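Local structure of botulinum neurotoxin type G (3MPP) at residues A[279-291]-A[302-315]. The protein targets the neurotoxin to host nerve cells through its receptor-binding domain, so that the protease light chain can be delivered into the cytosol. The protein carries 4 engineered substitutions. Residues are numbered along the deposited sequence; the frame is centred on the assembly and turned at random.
Sequences LYLGLRFIIKKAS and VREGDYIYLNIDNI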
# COMPACT_ATOMS: atom_id res chain seq x y z
N LEU A 279 5.84 -12.36 -6.27
CA LEU A 279 6.31 -10.97 -6.34
C LEU A 279 7.81 -10.85 -6.23
O LEU A 279 8.43 -9.94 -6.79
CB LEU A 279 5.71 -10.17 -5.17
CG LEU A 279 4.18 -10.15 -5.13
CD1 LEU A 279 3.70 -9.24 -4.02
CD2 LEU A 279 3.64 -9.67 -6.49
N TYR A 280 8.41 -11.75 -5.46
CA TYR A 280 9.84 -11.67 -5.24
C TYR A 280 10.60 -12.41 -6.34
O TYR A 280 11.17 -13.47 -6.10
CB TYR A 280 10.20 -12.25 -3.88
CG TYR A 280 9.41 -11.68 -2.74
CD1 TYR A 280 9.10 -10.33 -2.68
CD2 TYR A 280 9.05 -12.48 -1.66
CE1 TYR A 280 8.41 -9.80 -1.59
CE2 TYR A 280 8.36 -11.96 -0.58
CZ TYR A 280 8.05 -10.62 -0.55
OH TYR A 280 7.35 -10.11 0.54
N LEU A 281 10.60 -11.85 -7.55
CA LEU A 281 11.14 -12.51 -8.74
C LEU A 281 11.98 -11.52 -9.52
O LEU A 281 11.69 -10.33 -9.51
CB LEU A 281 10.00 -12.99 -9.64
CG LEU A 281 9.03 -14.04 -9.09
CD1 LEU A 281 7.88 -14.25 -10.08
CD2 LEU A 281 9.80 -15.35 -8.87
N GLY A 282 13.02 -12.00 -10.21
CA GLY A 282 13.78 -11.16 -11.12
C GLY A 282 14.87 -10.29 -10.50
O GLY A 282 15.39 -10.59 -9.43
N LEU A 283 15.22 -9.21 -11.20
CA LEU A 283 16.27 -8.29 -10.76
C LEU A 283 15.95 -7.76 -9.38
O LEU A 283 14.83 -7.35 -9.11
CB LEU A 283 16.38 -7.11 -11.72
CG LEU A 283 16.71 -7.56 -13.16
CD1 LEU A 283 16.55 -6.41 -14.15
CD2 LEU A 283 18.11 -8.11 -13.19
N ARG A 284 16.96 -7.75 -8.52
CA ARG A 284 16.81 -7.13 -7.21
C ARG A 284 17.60 -5.82 -7.21
O ARG A 284 18.80 -5.81 -7.42
CB ARG A 284 17.30 -8.09 -6.13
CG ARG A 284 16.96 -7.65 -4.71
CD ARG A 284 17.28 -8.75 -3.74
NE ARG A 284 18.70 -9.07 -3.74
CZ ARG A 284 19.24 -10.09 -3.06
NH1 ARG A 284 18.46 -10.89 -2.33
NH2 ARG A 284 20.54 -10.32 -3.13
N PHE A 285 16.89 -4.71 -7.01
CA PHE A 285 17.46 -3.38 -7.13
C PHE A 285 17.74 -2.77 -5.77
O PHE A 285 17.05 -3.07 -4.79
CB PHE A 285 16.47 -2.44 -7.83
CG PHE A 285 16.22 -2.78 -9.27
CD1 PHE A 285 16.96 -2.18 -10.28
CD2 PHE A 285 15.22 -3.68 -9.63
CE1 PHE A 285 16.74 -2.49 -11.62
CE2 PHE A 285 14.98 -4.00 -10.97
CZ PHE A 285 15.75 -3.39 -11.96
N ILE A 286 18.73 -1.88 -5.74
CA ILE A 286 18.92 -1.00 -4.59
C ILE A 286 19.02 0.43 -5.10
O ILE A 286 19.83 0.72 -5.96
CB ILE A 286 20.19 -1.35 -3.81
CG1 ILE A 286 20.05 -2.75 -3.19
CG2 ILE A 286 20.47 -0.29 -2.74
CD1 ILE A 286 21.33 -3.27 -2.58
N ILE A 287 18.17 1.30 -4.58
CA ILE A 287 18.23 2.71 -4.92
C ILE A 287 19.36 3.41 -4.16
O ILE A 287 19.42 3.36 -2.93
CB ILE A 287 16.87 3.40 -4.66
CG1 ILE A 287 15.74 2.62 -5.35
CG2 ILE A 287 16.88 4.83 -5.15
CD1 ILE A 287 14.37 3.09 -4.94
N LYS A 288 20.24 4.08 -4.91
CA LYS A 288 21.36 4.82 -4.32
C LYS A 288 21.22 6.31 -4.59
O LYS A 288 20.76 6.72 -5.66
CB LYS A 288 22.71 4.36 -4.93
CG LYS A 288 22.99 2.87 -4.85
CD LYS A 288 23.01 2.38 -3.40
CE LYS A 288 24.19 2.97 -2.65
NZ LYS A 288 24.36 2.34 -1.30
N LYS A 289 21.66 7.13 -3.65
CA LYS A 289 21.73 8.57 -3.88
C LYS A 289 22.81 8.86 -4.90
O LYS A 289 23.94 8.42 -4.76
CB LYS A 289 22.05 9.32 -2.58
CG LYS A 289 20.91 9.30 -1.57
CD LYS A 289 21.32 9.94 -0.25
CE LYS A 289 20.40 9.49 0.88
NZ LYS A 289 20.65 10.23 2.17
N ALA A 290 22.45 9.61 -5.93
CA ALA A 290 23.44 10.00 -6.93
C ALA A 290 24.17 11.26 -6.49
O ALA A 290 25.39 11.36 -6.63
CB ALA A 290 22.79 10.21 -8.28
N SER A 291 23.41 12.21 -5.94
CA SER A 291 23.97 13.50 -5.52
C SER A 291 24.84 13.38 -4.28
O SER A 291 25.50 14.35 -3.88
CB SER A 291 22.84 14.50 -5.28
OG SER A 291 23.36 15.76 -4.88
N VAL A 302 13.41 8.25 -0.16
CA VAL A 302 13.53 8.79 -1.51
C VAL A 302 12.39 9.74 -1.79
O VAL A 302 11.22 9.39 -1.64
CB VAL A 302 13.47 7.67 -2.56
CG1 VAL A 302 13.87 8.24 -3.94
CG2 VAL A 302 14.37 6.51 -2.15
N ARG A 303 12.73 10.94 -2.23
CA ARG A 303 11.73 11.97 -2.50
C ARG A 303 11.58 12.26 -3.98
O ARG A 303 12.53 12.12 -4.75
CB ARG A 303 12.06 13.24 -1.73
CG ARG A 303 11.65 13.12 -0.26
CD ARG A 303 12.21 14.20 0.64
NE ARG A 303 11.88 13.86 2.02
CZ ARG A 303 12.66 13.13 2.81
NH1 ARG A 303 13.84 12.70 2.38
NH2 ARG A 303 12.27 12.84 4.05
N GLU A 304 10.37 12.64 -4.37
CA GLU A 304 10.08 12.96 -5.75
C GLU A 304 11.14 13.90 -6.30
O GLU A 304 11.49 14.91 -5.67
CB GLU A 304 8.68 13.58 -5.85
CG GLU A 304 7.91 13.18 -7.09
CD GLU A 304 8.14 14.13 -8.26
OE1 GLU A 304 8.93 15.09 -8.11
OE2 GLU A 304 7.53 13.90 -9.33
N GLY A 305 11.68 13.57 -7.47
CA GLY A 305 12.68 14.40 -8.11
C GLY A 305 14.13 14.14 -7.71
O GLY A 305 15.04 14.71 -8.31
N ASP A 306 14.35 13.31 -6.69
CA ASP A 306 15.73 12.98 -6.28
C ASP A 306 16.51 12.41 -7.46
O ASP A 306 15.93 11.74 -8.31
CB ASP A 306 15.74 11.91 -5.17
CG ASP A 306 15.54 12.50 -3.78
OD1 ASP A 306 15.43 13.73 -3.66
OD2 ASP A 306 15.48 11.71 -2.80
N TYR A 307 17.82 12.67 -7.47
CA TYR A 307 18.73 12.04 -8.42
C TYR A 307 19.31 10.75 -7.84
O TYR A 307 19.86 10.74 -6.73
CB TYR A 307 19.84 13.02 -8.80
CG TYR A 307 19.32 14.19 -9.61
CD1 TYR A 307 19.17 14.08 -10.99
CD2 TYR A 307 18.97 15.38 -9.00
CE1 TYR A 307 18.70 15.15 -11.74
CE2 TYR A 307 18.50 16.45 -9.75
CZ TYR A 307 18.36 16.32 -11.11
OH TYR A 307 17.89 17.37 -11.86
N ILE A 308 19.17 9.64 -8.57
CA ILE A 308 19.47 8.34 -7.99
C ILE A 308 20.20 7.46 -8.99
O ILE A 308 20.21 7.74 -10.19
CB ILE A 308 18.17 7.59 -7.58
CG1 ILE A 308 17.40 7.17 -8.85
CG2 ILE A 308 17.31 8.48 -6.68
CD1 ILE A 308 16.70 5.87 -8.75
N TYR A 309 20.84 6.41 -8.47
CA TYR A 309 21.25 5.29 -9.30
C TYR A 309 20.43 4.07 -8.95
O TYR A 309 19.98 3.92 -7.81
CB TYR A 309 22.72 4.91 -9.04
CG TYR A 309 23.72 6.01 -9.13
CD1 TYR A 309 23.91 6.71 -10.32
CD2 TYR A 309 24.51 6.34 -8.04
CE1 TYR A 309 24.87 7.71 -10.42
CE2 TYR A 309 25.48 7.35 -8.13
CZ TYR A 309 25.65 8.03 -9.32
OH TYR A 309 26.58 9.04 -9.43
N LEU A 310 20.27 3.17 -9.92
CA LEU A 310 19.65 1.88 -9.62
C LEU A 310 20.74 0.81 -9.69
O LEU A 310 21.18 0.44 -10.78
CB LEU A 310 18.51 1.58 -10.60
CG LEU A 310 17.22 2.42 -10.44
CD1 LEU A 310 16.16 2.09 -11.52
CD2 LEU A 310 16.61 2.18 -9.03
N ASN A 311 21.21 0.35 -8.52
CA ASN A 311 22.13 -0.78 -8.44
C ASN A 311 21.31 -2.08 -8.56
O ASN A 311 20.12 -2.10 -8.25
CB ASN A 311 22.88 -0.80 -7.10
CG ASN A 311 24.10 0.14 -7.08
OD1 ASN A 311 24.43 0.78 -8.07
ND2 ASN A 311 24.77 0.20 -5.93
N ILE A 312 21.96 -3.15 -9.01
CA ILE A 312 21.32 -4.46 -9.06
C ILE A 312 22.28 -5.42 -8.40
O ILE A 312 23.43 -5.53 -8.81
CB ILE A 312 21.09 -4.92 -10.51
CG1 ILE A 312 20.16 -3.94 -11.23
CG2 ILE A 312 20.57 -6.38 -10.52
CD1 ILE A 312 20.09 -4.15 -12.76
N ASP A 313 21.83 -6.10 -7.34
CA ASP A 313 22.77 -6.85 -6.51
C ASP A 313 22.59 -8.36 -6.58
O ASP A 313 23.17 -9.08 -5.78
CB ASP A 313 22.74 -6.39 -5.05
CG ASP A 313 21.48 -6.86 -4.32
OD1 ASP A 313 20.56 -7.37 -4.99
OD2 ASP A 313 21.41 -6.72 -3.08
N ASN A 314 21.78 -8.85 -7.51
CA ASN A 314 21.60 -10.30 -7.63
C ASN A 314 21.95 -10.88 -9.01
O ASN A 314 21.47 -11.94 -9.38
CB ASN A 314 20.18 -10.73 -7.19
CG ASN A 314 19.11 -10.32 -8.18
OD1 ASN A 314 19.27 -9.37 -8.94
ND2 ASN A 314 17.99 -11.04 -8.17
N ILE A 315 22.78 -10.18 -9.76
CA ILE A 315 23.25 -10.71 -11.05
C ILE A 315 24.53 -11.52 -10.88
O ILE A 315 24.74 -12.53 -11.57
CB ILE A 315 23.50 -9.60 -12.06
CG1 ILE A 315 22.17 -9.08 -12.61
CG2 ILE A 315 24.37 -10.11 -13.21
CD1 ILE A 315 22.29 -7.78 -13.38
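F285 and I312 lie side by side on one face of two paired strands. F285 CE1 comes obliquely to I312 CG1, 3.7 Å away, and CD1 reaches L310 CB. I287 continues this buried row. Its CG1 rests against L310 CD2 at 3.8 Å, and CG2 fits between I308 CD1 and V302 CG2. L283 CD2 meets I312 CG2 and I315 CD1 where the row ends. Strands 285-289 and 307-312 run antiparallel, 150° apart, in the C-terminal, beta-trefoil half of the receptor-binding domain. Strand 239-244 lines the other edge of 285-289, and L242 and Y240 add to the apolar row. The opposite face carries I286, K288, Y309 and N311. K288 bends at chi2 and chi3 and lays CG against N311 ND2, 3.4 Å away, while its NZ goes to D237. N311 OD1 turns to R321. A290 CB sits over one face of the Y309 ring in a CH-pi contact, 3.8 Å from the centroid. At the other end, D313 CG sits between its own N and carbonyl carbon (chi1 74°). This brings OD1 to R284 NE at 2.8 Å, a salt bridge in the guanidinium plane whose N-H...O bond is nearly straight (171°). I286 CD1 packs against D313 OD2 at 3.5 Å; that oxygen accepts a hydrogen bond from Q239 NE2. The N314 amide spans G282 and R284: ND2 donates to G282 O at 2.9 Å, and OD1 accepts R284 N from above its carbonyl plane.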